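Local coordinates for protein lipase (Rhizopus chinensis, PDB 6A0W) that probably hydrolyses the ester bonds of triacylglycerols, as a class 3 lipase of the alpha/beta hydrolase fold, at residues Thr125-Val130 against Asn210-Tyr215; Ala137-Ser142 against Gly174-Leu179; Asp184-Glu189 against Thr219-His224; His235-Pro238 against Gly242-His245. All coordinates share one frame; numbering follows the deposited sequence.

Interaction 1: residues Thr125-Val130 against Asn210-Tyr215. With SO4 (sulfate ion), chain D.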
loop_
_atom_site.group_PDB
_atom_site.type_symbol
_atom_site.label_atom_id
_atom_site.label_comp_id
_atom_site.label_asym_id
_atom_site.label_seq_id
_atom_site.Cartn_x
_atom_site.Cartn_y
_atom_site.Cartn_z
ATOM N N THR A 125 -15.841 -10.520 -3.781
ATOM C CA THR A 125 -16.116 -11.726 -3.029
ATOM C C THR A 125 -16.484 -11.250 -1.624
ATOM O O THR A 125 -16.000 -10.209 -1.202
ATOM C CB THR A 125 -14.842 -12.566 -2.834
ATOM O OG1 THR A 125 -14.243 -12.836 -4.092
ATOM C CG2 THR A 125 -15.162 -13.893 -2.139
ATOM N N ASP A 126 -17.247 -12.049 -0.873
ATOM C CA ASP A 126 -17.523 -11.761 0.522
ATOM C C ASP A 126 -16.257 -11.799 1.340
ATOM O O ASP A 126 -15.433 -12.685 1.162
ATOM C CB ASP A 126 -18.519 -12.754 1.126
ATOM C CG ASP A 126 -19.934 -12.505 0.653
ATOM O OD1 ASP A 126 -20.183 -11.528 -0.094
ATOM O OD2 ASP A 126 -20.820 -13.295 1.045
ATOM N N TYR A 127 -16.137 -10.843 2.260
ATOM C CA TYR A 127 -15.077 -10.841 3.227
ATOM C C TYR A 127 -15.530 -11.587 4.472
ATOM O O TYR A 127 -16.285 -11.082 5.316
ATOM C CB TYR A 127 -14.655 -9.393 3.514
ATOM C CG TYR A 127 -13.405 -9.256 4.367
ATOM C CD1 TYR A 127 -12.153 -9.747 3.943
ATOM C CD2 TYR A 127 -13.460 -8.621 5.590
ATOM C CE1 TYR A 127 -11.028 -9.662 4.773
ATOM C CE2 TYR A 127 -12.329 -8.478 6.394
ATOM C CZ TYR A 127 -11.104 -8.959 5.983
ATOM O OH TYR A 127 -10.010 -8.826 6.857
ATOM N N SER A 128 -15.013 -12.789 4.646
ATOM C CA SER A 128 -15.675 -13.724 5.559
ATOM C C SER A 128 -15.560 -13.319 7.041
ATOM O O SER A 128 -16.533 -13.429 7.770
ATOM C CB SER A 128 -15.268 -15.166 5.261
ATOM O OG SER A 128 -14.180 -15.545 6.058
ATOM N N PRO A 129 -14.508 -12.569 7.418
ATOM C CA PRO A 129 -14.464 -12.148 8.822
ATOM C C PRO A 129 -15.536 -11.149 9.246
ATOM O O PRO A 129 -15.696 -10.909 10.448
ATOM C CB PRO A 129 -13.064 -11.531 8.963
ATOM C CG PRO A 129 -12.255 -12.203 7.884
ATOM C CD PRO A 129 -13.199 -12.418 6.750
ATOM N N VAL A 130 -16.222 -10.524 8.298
ATOM C CA VAL A 130 -17.131 -9.441 8.611
ATOM C C VAL A 130 -18.325 -9.455 7.673
ATOM O O VAL A 130 -18.242 -9.065 6.506
ATOM C CB VAL A 130 -16.446 -8.052 8.483
ATOM C CG1 VAL A 130 -17.384 -6.971 8.939
ATOM C CG2 VAL A 130 -15.126 -7.995 9.247
ATOM N N ASN A 210 -18.070 -0.276 1.239
ATOM C CA ASN A 210 -18.295 0.633 2.380
ATOM C C ASN A 210 -18.123 -0.060 3.715
ATOM O O ASN A 210 -17.291 0.338 4.552
ATOM C CB ASN A 210 -19.674 1.267 2.324
ATOM C CG ASN A 210 -19.789 2.247 1.206
ATOM O OD1 ASN A 210 -19.102 2.116 0.205
ATOM N ND2 ASN A 210 -20.598 3.273 1.387
ATOM N N ALA A 211 -18.758 -1.218 3.848
ATOM C CA ALA A 211 -18.728 -1.922 5.125
ATOM C C ALA A 211 -17.324 -2.429 5.493
ATOM O O ALA A 211 -16.946 -2.472 6.672
ATOM C CB ALA A 211 -19.758 -3.066 5.120
ATOM N N PHE A 212 -16.553 -2.815 4.474
ATOM C CA PHE A 212 -15.177 -3.217 4.688
ATOM C C PHE A 212 -14.363 -2.020 5.222
ATOM O O PHE A 212 -13.605 -2.154 6.170
ATOM C CB PHE A 212 -14.557 -3.774 3.385
ATOM C CG PHE A 212 -13.060 -3.992 3.474
ATOM C CD1 PHE A 212 -12.542 -5.088 4.122
ATOM C CD2 PHE A 212 -12.186 -3.110 2.857
ATOM C CE1 PHE A 212 -11.174 -5.289 4.217
ATOM C CE2 PHE A 212 -10.820 -3.286 2.959
ATOM C CZ PHE A 212 -10.318 -4.405 3.597
ATOM N N ALA A 213 -14.560 -0.869 4.607
ATOM C CA ALA A 213 -13.879 0.373 4.964
ATOM C C ALA A 213 -14.232 0.812 6.392
ATOM O O ALA A 213 -13.332 1.112 7.183
ATOM C CB ALA A 213 -14.232 1.463 3.953
ATOM N N TYR A 214 -15.509 0.709 6.762
ATOM C CA TYR A 214 -15.899 1.028 8.135
ATOM C C TYR A 214 -15.276 0.073 9.117
ATOM O O TYR A 214 -14.833 0.478 10.202
ATOM C CB TYR A 214 -17.421 1.043 8.312
ATOM C CG TYR A 214 -18.140 1.916 7.307
ATOM C CD1 TYR A 214 -17.582 3.097 6.849
ATOM C CD2 TYR A 214 -19.416 1.586 6.878
ATOM C CE1 TYR A 214 -18.266 3.916 5.944
ATOM C CE2 TYR A 214 -20.110 2.387 5.995
ATOM C CZ TYR A 214 -19.513 3.530 5.502
ATOM O OH TYR A 214 -20.201 4.304 4.596
ATOM N N TYR A 215 -15.214 -1.202 8.738
ATOM C CA TYR A 215 -14.568 -2.186 9.583
ATOM C C TYR A 215 -13.089 -1.837 9.798
ATOM O O TYR A 215 -12.546 -1.931 10.899
ATOM C CB TYR A 215 -14.706 -3.615 8.982
ATOM C CG TYR A 215 -13.830 -4.626 9.695
ATOM C CD1 TYR A 215 -14.098 -5.018 10.989
ATOM C CD2 TYR A 215 -12.682 -5.108 9.101
ATOM C CE1 TYR A 215 -13.234 -5.852 11.692
ATOM C CE2 TYR A 215 -11.796 -5.892 9.800
ATOM C CZ TYR A 215 -12.079 -6.295 11.073
ATOM O OH TYR A 215 -11.197 -7.143 11.718
HETATM S S SO4 D . -23.722 3.118 4.386
HETATM O O1 SO4 D . -22.804 2.302 3.556
HETATM O O2 SO4 D . -24.636 3.937 3.543
HETATM O O3 SO4 D . -24.514 2.180 5.214
HETATM O O4 SO4 D . -23.015 4.030 5.319
#
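Tyr-127 reaches from the turn of Thr-125–Val-130 toward helix Asn-210–Tyr-215 with its ring broadside to the edge of Phe-212. Its CG stands anti to the backbone N (chi1 -171°), which sends the ring toward Phe-212. Beyond CB, CD2 is the first atom to touch, 3.9 Å from Phe-212 CD1; CE2 follows at 4.0 Å from Phe-212 CE1. This is a T-shaped pair, the planes at 85° and the centroids of the Tyr-127 and Phe-212 rings 5.2 Å apart. Pro-129 CD lies over the centre of the opposite face, within the type I beta turn Tyr-127–Val-130, whose bond runs from Val-130 N to Tyr-127 O. That turn lies in the connection between strands 124-126 and 134-136, a two-stranded antiparallel hairpin separate from the large sheet of the alpha/beta hydrolase fold, and Tyr-127 also touches Met-183 of helix 173-188. At the tip, Tyr-127 OH bonds to Gln-187 of the same helix, as does the hydroxyl of Tyr-215. Val-130 adds a CH-pi contact: its CG2 sits over the centre of the Tyr-215 ring, 3.5 Å from the centroid. Tyr-214 OH donates, at 2.9 Å, to O4 of a sulfate ion probably from the crystallisation liquor.

Interaction 2: residues Ala137-Ser142 against Gly174-Leu179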
loop_
_atom_site.group_PDB
_atom_site.type_symbol
_atom_site.label_atom_id
_atom_site.label_comp_id
_atom_site.label_asym_id
_atom_site.label_seq_id
_atom_site.Cartn_x
_atom_site.Cartn_y
_atom_site.Cartn_z
ATOM N N ALA A 137 -12.299 -9.540 -5.618
ATOM C CA ALA A 137 -12.127 -11.009 -5.605
ATOM C C ALA A 137 -10.696 -11.445 -5.920
ATOM O O ALA A 137 -10.124 -12.345 -5.274
ATOM C CB ALA A 137 -13.073 -11.654 -6.606
ATOM N N GLY A 138 -10.107 -10.753 -6.881
ATOM C CA GLY A 138 -8.701 -10.961 -7.234
ATOM C C GLY A 138 -7.769 -10.734 -6.069
ATOM O O GLY A 138 -6.944 -11.590 -5.751
ATOM N N PHE A 139 -7.872 -9.575 -5.410
ATOM C CA PHE A 139 -6.912 -9.318 -4.351
ATOM C C PHE A 139 -7.023 -10.408 -3.279
ATOM O O PHE A 139 -6.036 -10.827 -2.668
ATOM C CB PHE A 139 -7.101 -7.919 -3.748
ATOM C CG PHE A 139 -7.060 -6.771 -4.745
ATOM C CD1 PHE A 139 -6.413 -6.862 -5.958
ATOM C CD2 PHE A 139 -7.636 -5.559 -4.415
ATOM C CE1 PHE A 139 -6.474 -5.822 -6.875
ATOM C CE2 PHE A 139 -7.676 -4.497 -5.300
ATOM C CZ PHE A 139 -7.065 -4.619 -6.528
ATOM N N LEU A 140 -8.251 -10.749 -2.914
ATOM C CA LEU A 140 -8.474 -11.718 -1.852
ATOM C C LEU A 140 -7.991 -13.129 -2.209
ATOM O O LEU A 140 -7.416 -13.810 -1.357
ATOM C CB LEU A 140 -9.963 -11.756 -1.461
ATOM C CG LEU A 140 -10.310 -12.616 -0.239
ATOM C CD1 LEU A 140 -9.730 -12.036 1.016
ATOM C CD2 LEU A 140 -11.820 -12.760 -0.071
ATOM N N SER A 141 -8.158 -13.562 -3.459
ATOM C CA SER A 141 -7.546 -14.852 -3.883
ATOM C C SER A 141 -6.042 -14.863 -3.761
ATOM O O SER A 141 -5.465 -15.811 -3.230
ATOM C CB SER A 141 -7.884 -15.214 -5.333
ATOM O OG SER A 141 -8.524 -14.136 -5.969
ATOM N N SER A 142 -5.409 -13.760 -4.150
ATOM C CA SER A 142 -3.962 -13.669 -4.012
ATOM C C SER A 142 -3.555 -13.732 -2.548
ATOM O O SER A 142 -2.621 -14.464 -2.173
ATOM C CB SER A 142 -3.405 -12.400 -4.687
ATOM O OG SER A 142 -3.826 -12.285 -6.022
ATOM N N GLY A 174 0.330 -4.473 -4.274
ATOM C CA GLY A 174 0.970 -4.897 -3.039
ATOM C C GLY A 174 0.401 -4.208 -1.812
ATOM O O GLY A 174 0.464 -4.740 -0.685
ATOM N N GLY A 175 -0.100 -2.995 -2.030
ATOM C CA GLY A 175 -0.739 -2.233 -0.954
ATOM C C GLY A 175 -2.056 -2.888 -0.562
ATOM O O GLY A 175 -2.356 -2.970 0.615
ATOM N N ALA A 176 -2.757 -3.477 -1.534
ATOM C CA ALA A 176 -3.949 -4.228 -1.240
ATOM C C ALA A 176 -3.642 -5.418 -0.366
ATOM O O ALA A 176 -4.351 -5.634 0.616
ATOM C CB ALA A 176 -4.668 -4.657 -2.487
ATOM N N GLN A 177 -2.572 -6.154 -0.672
ATOM C CA GLN A 177 -2.130 -7.251 0.177
ATOM C C GLN A 177 -1.744 -6.783 1.574
ATOM O O GLN A 177 -2.034 -7.437 2.594
ATOM C CB GLN A 177 -0.958 -7.977 -0.482
ATOM C CG GLN A 177 -1.280 -8.593 -1.846
ATOM C CD GLN A 177 -2.411 -9.600 -1.724
ATOM O OE1 GLN A 177 -2.351 -10.401 -0.805
ATOM N NE2 GLN A 177 -3.520 -9.397 -2.450
ATOM N N ALA A 178 -1.089 -5.623 1.639
ATOM C CA ALA A 178 -0.690 -5.060 2.928
ATOM C C ALA A 178 -1.895 -4.862 3.856
ATOM O O ALA A 178 -1.840 -5.227 5.029
ATOM C CB ALA A 178 0.056 -3.730 2.733
ATOM N N LEU A 179 -2.956 -4.263 3.323
ATOM C CA LEU A 179 -4.128 -3.934 4.114
ATOM C C LEU A 179 -4.826 -5.247 4.557
ATOM O O LEU A 179 -5.145 -5.429 5.726
ATOM C CB LEU A 179 -5.102 -3.146 3.247
ATOM C CG LEU A 179 -6.432 -2.831 3.903
ATOM C CD1 LEU A 179 -6.194 -2.058 5.192
ATOM C CD2 LEU A 179 -7.314 -2.025 2.958
#
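Phe-139 and Gln-177 carry the contact between the start of helix 137-160 and the N-terminal part of helix 173-188, one by a ring face and the other by an amide. The apolar part is a CH-pi contact. Ala-176 CB lies over one face of the Phe-139 ring, 4.1 Å from its centroid but displaced toward the CG–CD2 side, where CD2 comes within 3.7 Å of that methyl. With CG beside the backbone N and anti to the carbonyl carbon, the ring hangs off its helix toward the short alanine.

The polar part is a single hydrogen bond from Gln-177 NE2 to Phe-139 O, 2.9 Å long with an N-H...O angle of 156°. The acceptor lies in the plane of the amide, while the donor is slightly tilted from the carbonyl plane. A bend at chi2 (-59°) turns the glutamine back toward the other helix, and its NE2 also packs against Ser-142 CB at 3.7 Å. Ser-142 OG itself bonds to Thr-88.

The short axes approach to 9.7 Å and cross at -66°. Helix 173-188 begins within the GxSxG pattern, which fits the nucleophile elbow of these lipases; Gly-174, its last glycine, lies in the helix's first turn. Ala-178 and Leu-179 rest on strand 197-202 of the central sheet, while Ala-137 and Leu-140 touch strand 124-126.

Interaction 3: residues Asp184-Glu189 against Thr219-His224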
loop_
_atom_site.group_PDB
_atom_site.type_symbol
_atom_site.label_atom_id
_atom_site.label_comp_id
_atom_site.label_asym_id
_atom_site.label_seq_id
_atom_site.Cartn_x
_atom_site.Cartn_y
_atom_site.Cartn_z
ATOM N N ASP A 184 -5.848 -9.267 8.858
ATOM C CA ASP A 184 -5.707 -10.685 9.284
ATOM C C ASP A 184 -4.853 -10.814 10.534
ATOM O O ASP A 184 -5.190 -11.515 11.502
ATOM C CB ASP A 184 -5.095 -11.500 8.116
ATOM C CG ASP A 184 -5.360 -13.025 8.217
ATOM O OD1 ASP A 184 -6.247 -13.437 8.971
ATOM O OD2 ASP A 184 -4.640 -13.816 7.577
ATOM N N LEU A 185 -3.721 -10.133 10.546
ATOM C CA LEU A 185 -2.930 -10.059 11.751
ATOM C C LEU A 185 -3.751 -9.530 12.947
ATOM O O LEU A 185 -3.675 -10.067 14.068
ATOM C CB LEU A 185 -1.694 -9.184 11.516
ATOM C CG LEU A 185 -0.685 -9.842 10.574
ATOM C CD1 LEU A 185 0.298 -8.839 9.975
ATOM C CD2 LEU A 185 0.047 -10.959 11.327
ATOM N N TYR A 186 -4.481 -8.438 12.739
ATOM C CA TYR A 186 -5.322 -7.932 13.819
ATOM C C TYR A 186 -6.310 -9.035 14.279
ATOM O O TYR A 186 -6.623 -9.122 15.463
ATOM C CB TYR A 186 -6.075 -6.672 13.382
ATOM C CG TYR A 186 -7.163 -6.188 14.334
ATOM C CD1 TYR A 186 -6.861 -5.499 15.507
ATOM C CD2 TYR A 186 -8.491 -6.339 13.995
ATOM C CE1 TYR A 186 -7.872 -5.077 16.381
ATOM C CE2 TYR A 186 -9.512 -5.883 14.822
ATOM C CZ TYR A 186 -9.198 -5.248 15.986
ATOM O OH TYR A 186 -10.270 -4.844 16.713
ATOM N N GLN A 187 -6.899 -9.746 13.323
ATOM C CA GLN A 187 -7.948 -10.720 13.639
ATOM C C GLN A 187 -7.360 -11.917 14.357
ATOM O O GLN A 187 -7.887 -12.310 15.362
ATOM C CB GLN A 187 -8.721 -11.148 12.401
ATOM C CG GLN A 187 -9.631 -10.080 11.819
ATOM C CD GLN A 187 -9.751 -10.145 10.320
ATOM O OE1 GLN A 187 -9.278 -11.094 9.707
ATOM N NE2 GLN A 187 -10.435 -9.157 9.707
ATOM N N ARG A 188 -6.173 -12.382 13.986
ATOM C CA ARG A 188 -5.746 -13.703 14.403
ATOM C C ARG A 188 -4.488 -13.736 15.182
ATOM O O ARG A 188 -4.131 -14.774 15.721
ATOM C CB ARG A 188 -5.611 -14.589 13.187
ATOM C CG ARG A 188 -6.928 -14.796 12.472
ATOM C CD ARG A 188 -6.845 -15.976 11.506
ATOM N NE ARG A 188 -5.913 -15.740 10.406
ATOM C CZ ARG A 188 -4.899 -16.527 10.094
ATOM N NH1 ARG A 188 -4.146 -16.234 9.039
ATOM N NH2 ARG A 188 -4.732 -17.688 10.737
ATOM N N GLU A 189 -3.796 -12.609 15.282
ATOM C CA GLU A 189 -2.591 -12.577 16.096
ATOM C C GLU A 189 -2.855 -11.608 17.233
ATOM O O GLU A 189 -2.812 -10.387 17.073
ATOM C CB GLU A 189 -1.410 -12.139 15.240
ATOM C CG GLU A 189 -0.166 -11.742 15.982
ATOM C CD GLU A 189 0.330 -12.830 16.928
ATOM O OE1 GLU A 189 1.167 -13.654 16.494
ATOM O OE2 GLU A 189 -0.029 -12.784 18.126
ATOM N N THR A 219 -11.052 -0.913 13.558
ATOM C CA THR A 219 -10.006 -1.666 14.244
ATOM C C THR A 219 -9.040 -0.745 14.953
ATOM O O THR A 219 -8.202 -1.208 15.770
ATOM C CB THR A 219 -9.163 -2.556 13.284
ATOM O OG1 THR A 219 -8.412 -1.748 12.357
ATOM C CG2 THR A 219 -10.051 -3.524 12.477
ATOM N N GLY A 220 -8.958 0.502 14.491
ATOM C CA GLY A 220 -7.913 1.414 15.046
ATOM C C GLY A 220 -6.491 1.098 14.602
ATOM O O GLY A 220 -5.552 1.801 14.992
ATOM N N ILE A 221 -6.296 0.078 13.759
ATOM C CA ILE A 221 -4.959 -0.134 13.172
ATOM C C ILE A 221 -4.641 1.026 12.201
ATOM O O ILE A 221 -5.367 1.224 11.222
ATOM C CB ILE A 221 -4.865 -1.441 12.352
ATOM C CG1 ILE A 221 -5.164 -2.653 13.253
ATOM C CG2 ILE A 221 -3.455 -1.600 11.731
ATOM C CD1 ILE A 221 -4.236 -2.842 14.438
ATOM N N PRO A 222 -3.551 1.762 12.444
ATOM C CA PRO A 222 -3.232 2.890 11.560
ATOM C C PRO A 222 -2.966 2.411 10.132
ATOM O O PRO A 222 -2.246 1.452 9.923
ATOM C CB PRO A 222 -1.949 3.457 12.193
ATOM C CG PRO A 222 -2.093 3.108 13.646
ATOM C CD PRO A 222 -2.581 1.683 13.558
ATOM N N PHE A 223 -3.757 2.909 9.200
ATOM C CA PHE A 223 -3.616 2.590 7.802
ATOM C C PHE A 223 -3.299 3.878 7.033
ATOM O O PHE A 223 -4.161 4.729 6.863
ATOM C CB PHE A 223 -4.941 1.997 7.325
ATOM C CG PHE A 223 -5.012 1.705 5.845
ATOM C CD1 PHE A 223 -3.895 1.308 5.142
ATOM C CD2 PHE A 223 -6.212 1.786 5.171
ATOM C CE1 PHE A 223 -3.981 1.032 3.801
ATOM C CE2 PHE A 223 -6.279 1.630 3.798
ATOM C CZ PHE A 223 -5.181 1.158 3.134
ATOM N N HIS A 224 -2.090 3.960 6.490
ATOM C CA HIS A 224 -1.630 5.171 5.817
ATOM C C HIS A 224 -1.652 4.953 4.316
ATOM O O HIS A 224 -1.092 3.972 3.823
ATOM C CB HIS A 224 -0.194 5.469 6.245
ATOM C CG HIS A 224 -0.034 5.687 7.703
ATOM N ND1 HIS A 224 -0.058 6.947 8.267
ATOM C CD2 HIS A 224 0.250 4.822 8.707
ATOM C CE1 HIS A 224 0.138 6.832 9.568
ATOM N NE2 HIS A 224 0.358 5.560 9.854
#
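Tyr-186 lays its ring against Thr-219, and Ile-221 meets the same side chain nearer its base. The tyrosine's chi1 of 170° puts CG anti to the backbone N and sends the ring out from the helix toward the loop. Thr-219 CB then lies over one ring face, 3.8 Å from the centroid in a CH-pi contact, shifted toward the rim. Its methyl CG2 comes closest, 3.4 Å from Tyr-186 CE2, with CD2 close behind.

Thr-219 OG1 sits between the backbone N and the carbonyl carbon (chi1 65°), from where it accepts the N-H of Ile-221 at 3.1 Å, an ST turn, while CG2 is directed at the tyrosine. The same hydroxyl also bonds to the Val-216 carbonyl back in helix 210-218, tying the chain that leaves the helix to its last turn. Gly-220, with positive phi, passes the chain on toward strand 223-228. This is a helix-to-strand connection of the alpha/beta hydrolase fold, here lying against the C-terminal end of helix 173-188.

Ile-221 brings its CD1 to 3.9 Å from Tyr-186 CD1 and its CG1 near the tyrosine CB. It also touches Met-183 of the same helix, and Leu-197 and Ile-199 of the adjoining strand.

On the helix itself, Arg-188 grips Asp-184 side-on with two nitrogens: NE meets OD1 at 2.7 Å and NH1 meets OD2 at 2.9 Å. Both bonds are nearly straight and lie in the guanidinium plane, yet about 30° out of the carboxylate plane on the syn side. Asp-184 OD2 also bonds to Tyr-143 of helix 137-160.

Interaction 4: residues His235-Pro238 against Gly242-His245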
loop_
_atom_site.group_PDB
_atom_site.type_symbol
_atom_site.label_atom_id
_atom_site.label_comp_id
_atom_site.label_asym_id
_atom_site.label_seq_id
_atom_site.Cartn_x
_atom_site.Cartn_y
_atom_site.Cartn_z
ATOM N N HIS A 235 -7.527 5.606 -7.501
ATOM C CA HIS A 235 -8.840 5.973 -7.973
ATOM C C HIS A 235 -9.535 4.830 -8.696
ATOM O O HIS A 235 -10.553 5.066 -9.343
ATOM C CB HIS A 235 -8.742 7.205 -8.896
ATOM C CG HIS A 235 -8.061 8.361 -8.241
ATOM N ND1 HIS A 235 -8.651 9.054 -7.204
ATOM C CD2 HIS A 235 -6.765 8.758 -8.273
ATOM C CE1 HIS A 235 -7.772 9.920 -6.712
ATOM N NE2 HIS A 235 -6.613 9.747 -7.323
ATOM N N VAL A 236 -9.012 3.613 -8.574
ATOM C CA VAL A 236 -9.718 2.437 -9.082
ATOM C C VAL A 236 -9.690 1.373 -7.981
ATOM O O VAL A 236 -8.774 1.355 -7.159
ATOM C CB VAL A 236 -9.074 1.856 -10.366
ATOM C CG1 VAL A 236 -8.948 2.894 -11.451
ATOM C CG2 VAL A 236 -7.712 1.273 -10.058
ATOM N N PRO A 237 -10.611 0.409 -8.014
ATOM C CA PRO A 237 -11.836 0.438 -8.803
ATOM C C PRO A 237 -12.731 1.603 -8.424
ATOM O O PRO A 237 -12.555 2.188 -7.363
ATOM C CB PRO A 237 -12.539 -0.856 -8.384
ATOM C CG PRO A 237 -11.481 -1.749 -7.885
ATOM C CD PRO A 237 -10.374 -0.889 -7.370
ATOM N N PRO A 238 -13.815 1.798 -9.153
ATOM C CA PRO A 238 -14.602 3.020 -8.938
ATOM C C PRO A 238 -15.454 2.973 -7.679
ATOM O O PRO A 238 -16.034 1.938 -7.344
ATOM C CB PRO A 238 -15.505 3.055 -10.175
ATOM C CG PRO A 238 -14.789 2.206 -11.191
ATOM C CD PRO A 238 -14.240 1.084 -10.363
ATOM N N GLY A 242 -19.194 0.553 -5.618
ATOM C CA GLY A 242 -19.338 0.185 -4.194
ATOM C C GLY A 242 -18.067 0.237 -3.342
ATOM O O GLY A 242 -18.103 0.024 -2.131
ATOM N N TYR A 243 -16.941 0.541 -3.968
ATOM C CA TYR A 243 -15.643 0.511 -3.300
ATOM C C TYR A 243 -15.488 1.808 -2.501
ATOM O O TYR A 243 -16.014 2.869 -2.891
ATOM C CB TYR A 243 -14.531 0.393 -4.354
ATOM C CG TYR A 243 -14.311 -1.027 -4.909
ATOM C CD1 TYR A 243 -15.089 -1.544 -5.948
ATOM C CD2 TYR A 243 -13.406 -1.877 -4.320
ATOM C CE1 TYR A 243 -14.893 -2.840 -6.421
ATOM C CE2 TYR A 243 -13.191 -3.163 -4.799
ATOM C CZ TYR A 243 -13.939 -3.645 -5.837
ATOM O OH TYR A 243 -13.728 -4.944 -6.213
ATOM N N LEU A 244 -14.724 1.728 -1.415
ATOM C CA LEU A 244 -14.463 2.905 -0.573
ATOM C C LEU A 244 -13.151 2.758 0.167
ATOM O O LEU A 244 -12.875 1.684 0.671
ATOM C CB LEU A 244 -15.588 3.110 0.434
ATOM C CG LEU A 244 -15.583 4.418 1.228
ATOM C CD1 LEU A 244 -15.858 5.592 0.299
ATOM C CD2 LEU A 244 -16.662 4.326 2.314
ATOM N N HIS A 245 -12.292 3.790 0.113
ATOM C CA HIS A 245 -11.045 3.795 0.899
ATOM C C HIS A 245 -11.314 4.163 2.378
ATOM O O HIS A 245 -11.669 5.301 2.683
ATOM C CB HIS A 245 -10.063 4.855 0.378
ATOM C CG HIS A 245 -9.366 4.522 -0.905
ATOM N ND1 HIS A 245 -8.451 3.486 -1.008
ATOM C CD2 HIS A 245 -9.237 5.247 -2.040
ATOM C CE1 HIS A 245 -7.866 3.538 -2.192
ATOM N NE2 HIS A 245 -8.305 4.611 -2.829
#
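The Tyr-243 ring has one face covered by the ring of Pro-237. Pro-237 CG stands over its centre, 3.7 Å from the centroid and 10° off the normal, a CH-pi contact. Pro-237 CB covers the neighbouring part of that face, 3.6 Å from Tyr-243 CD1. The tyrosine ring also stacks with Phe-124, and its hydroxyl bonds to the carbonyl of Phe-122, so the ring is fixed at its tip as well as over its face.

The Val-236–Pro-237 peptide bond is cis. Tyr-243 CG lies beside its backbone N, anti to the carbonyl carbon (chi1 -79°), which swings the ring across toward the proline. Nearer the tyrosine backbone, Pro-238 O comes to 3.7 Å from Tyr-243 CB. No hydrogen bond joins the two segments; polar ties run to other residues, Pro-237 O receiving Arg-206 and His-245 NE2 bonding to Pro-234 O.

Both segments belong to the long loop between strands 223-228 and 248-252, neighbours in the central sheet. Leu-244, facing away from Pro-237, packs on helix 210-218 through Asn-210, Ala-213 and Tyr-214, while Pro-237 also touches Phe-122, just before strand 124-126.

In the fold
Helix 210-218 joins three of the contacts: it forms one side of interaction 1, runs into the loop of interaction 3, and takes Leu-244 of interaction 4 against Ala-213. Interactions 1 and 3 have centres about 13 Å apart, and Gln-187 of interaction 3 ties to both tyrosine hydroxyls of interaction 1. Interactions 2 and 3 both use helix 173-188; Leu-179 of its first half packs on Phe-223, and also on Phe-212 of interaction 1. Interactions 3 and 4 are about 20 Å apart between centres and do not touch. Interaction 2 lies closest in sequence to Ser-172, the probable nucleophile of a triad with His-284 and Asp-231; Asp-231 falls in the long loop that carries interaction 4.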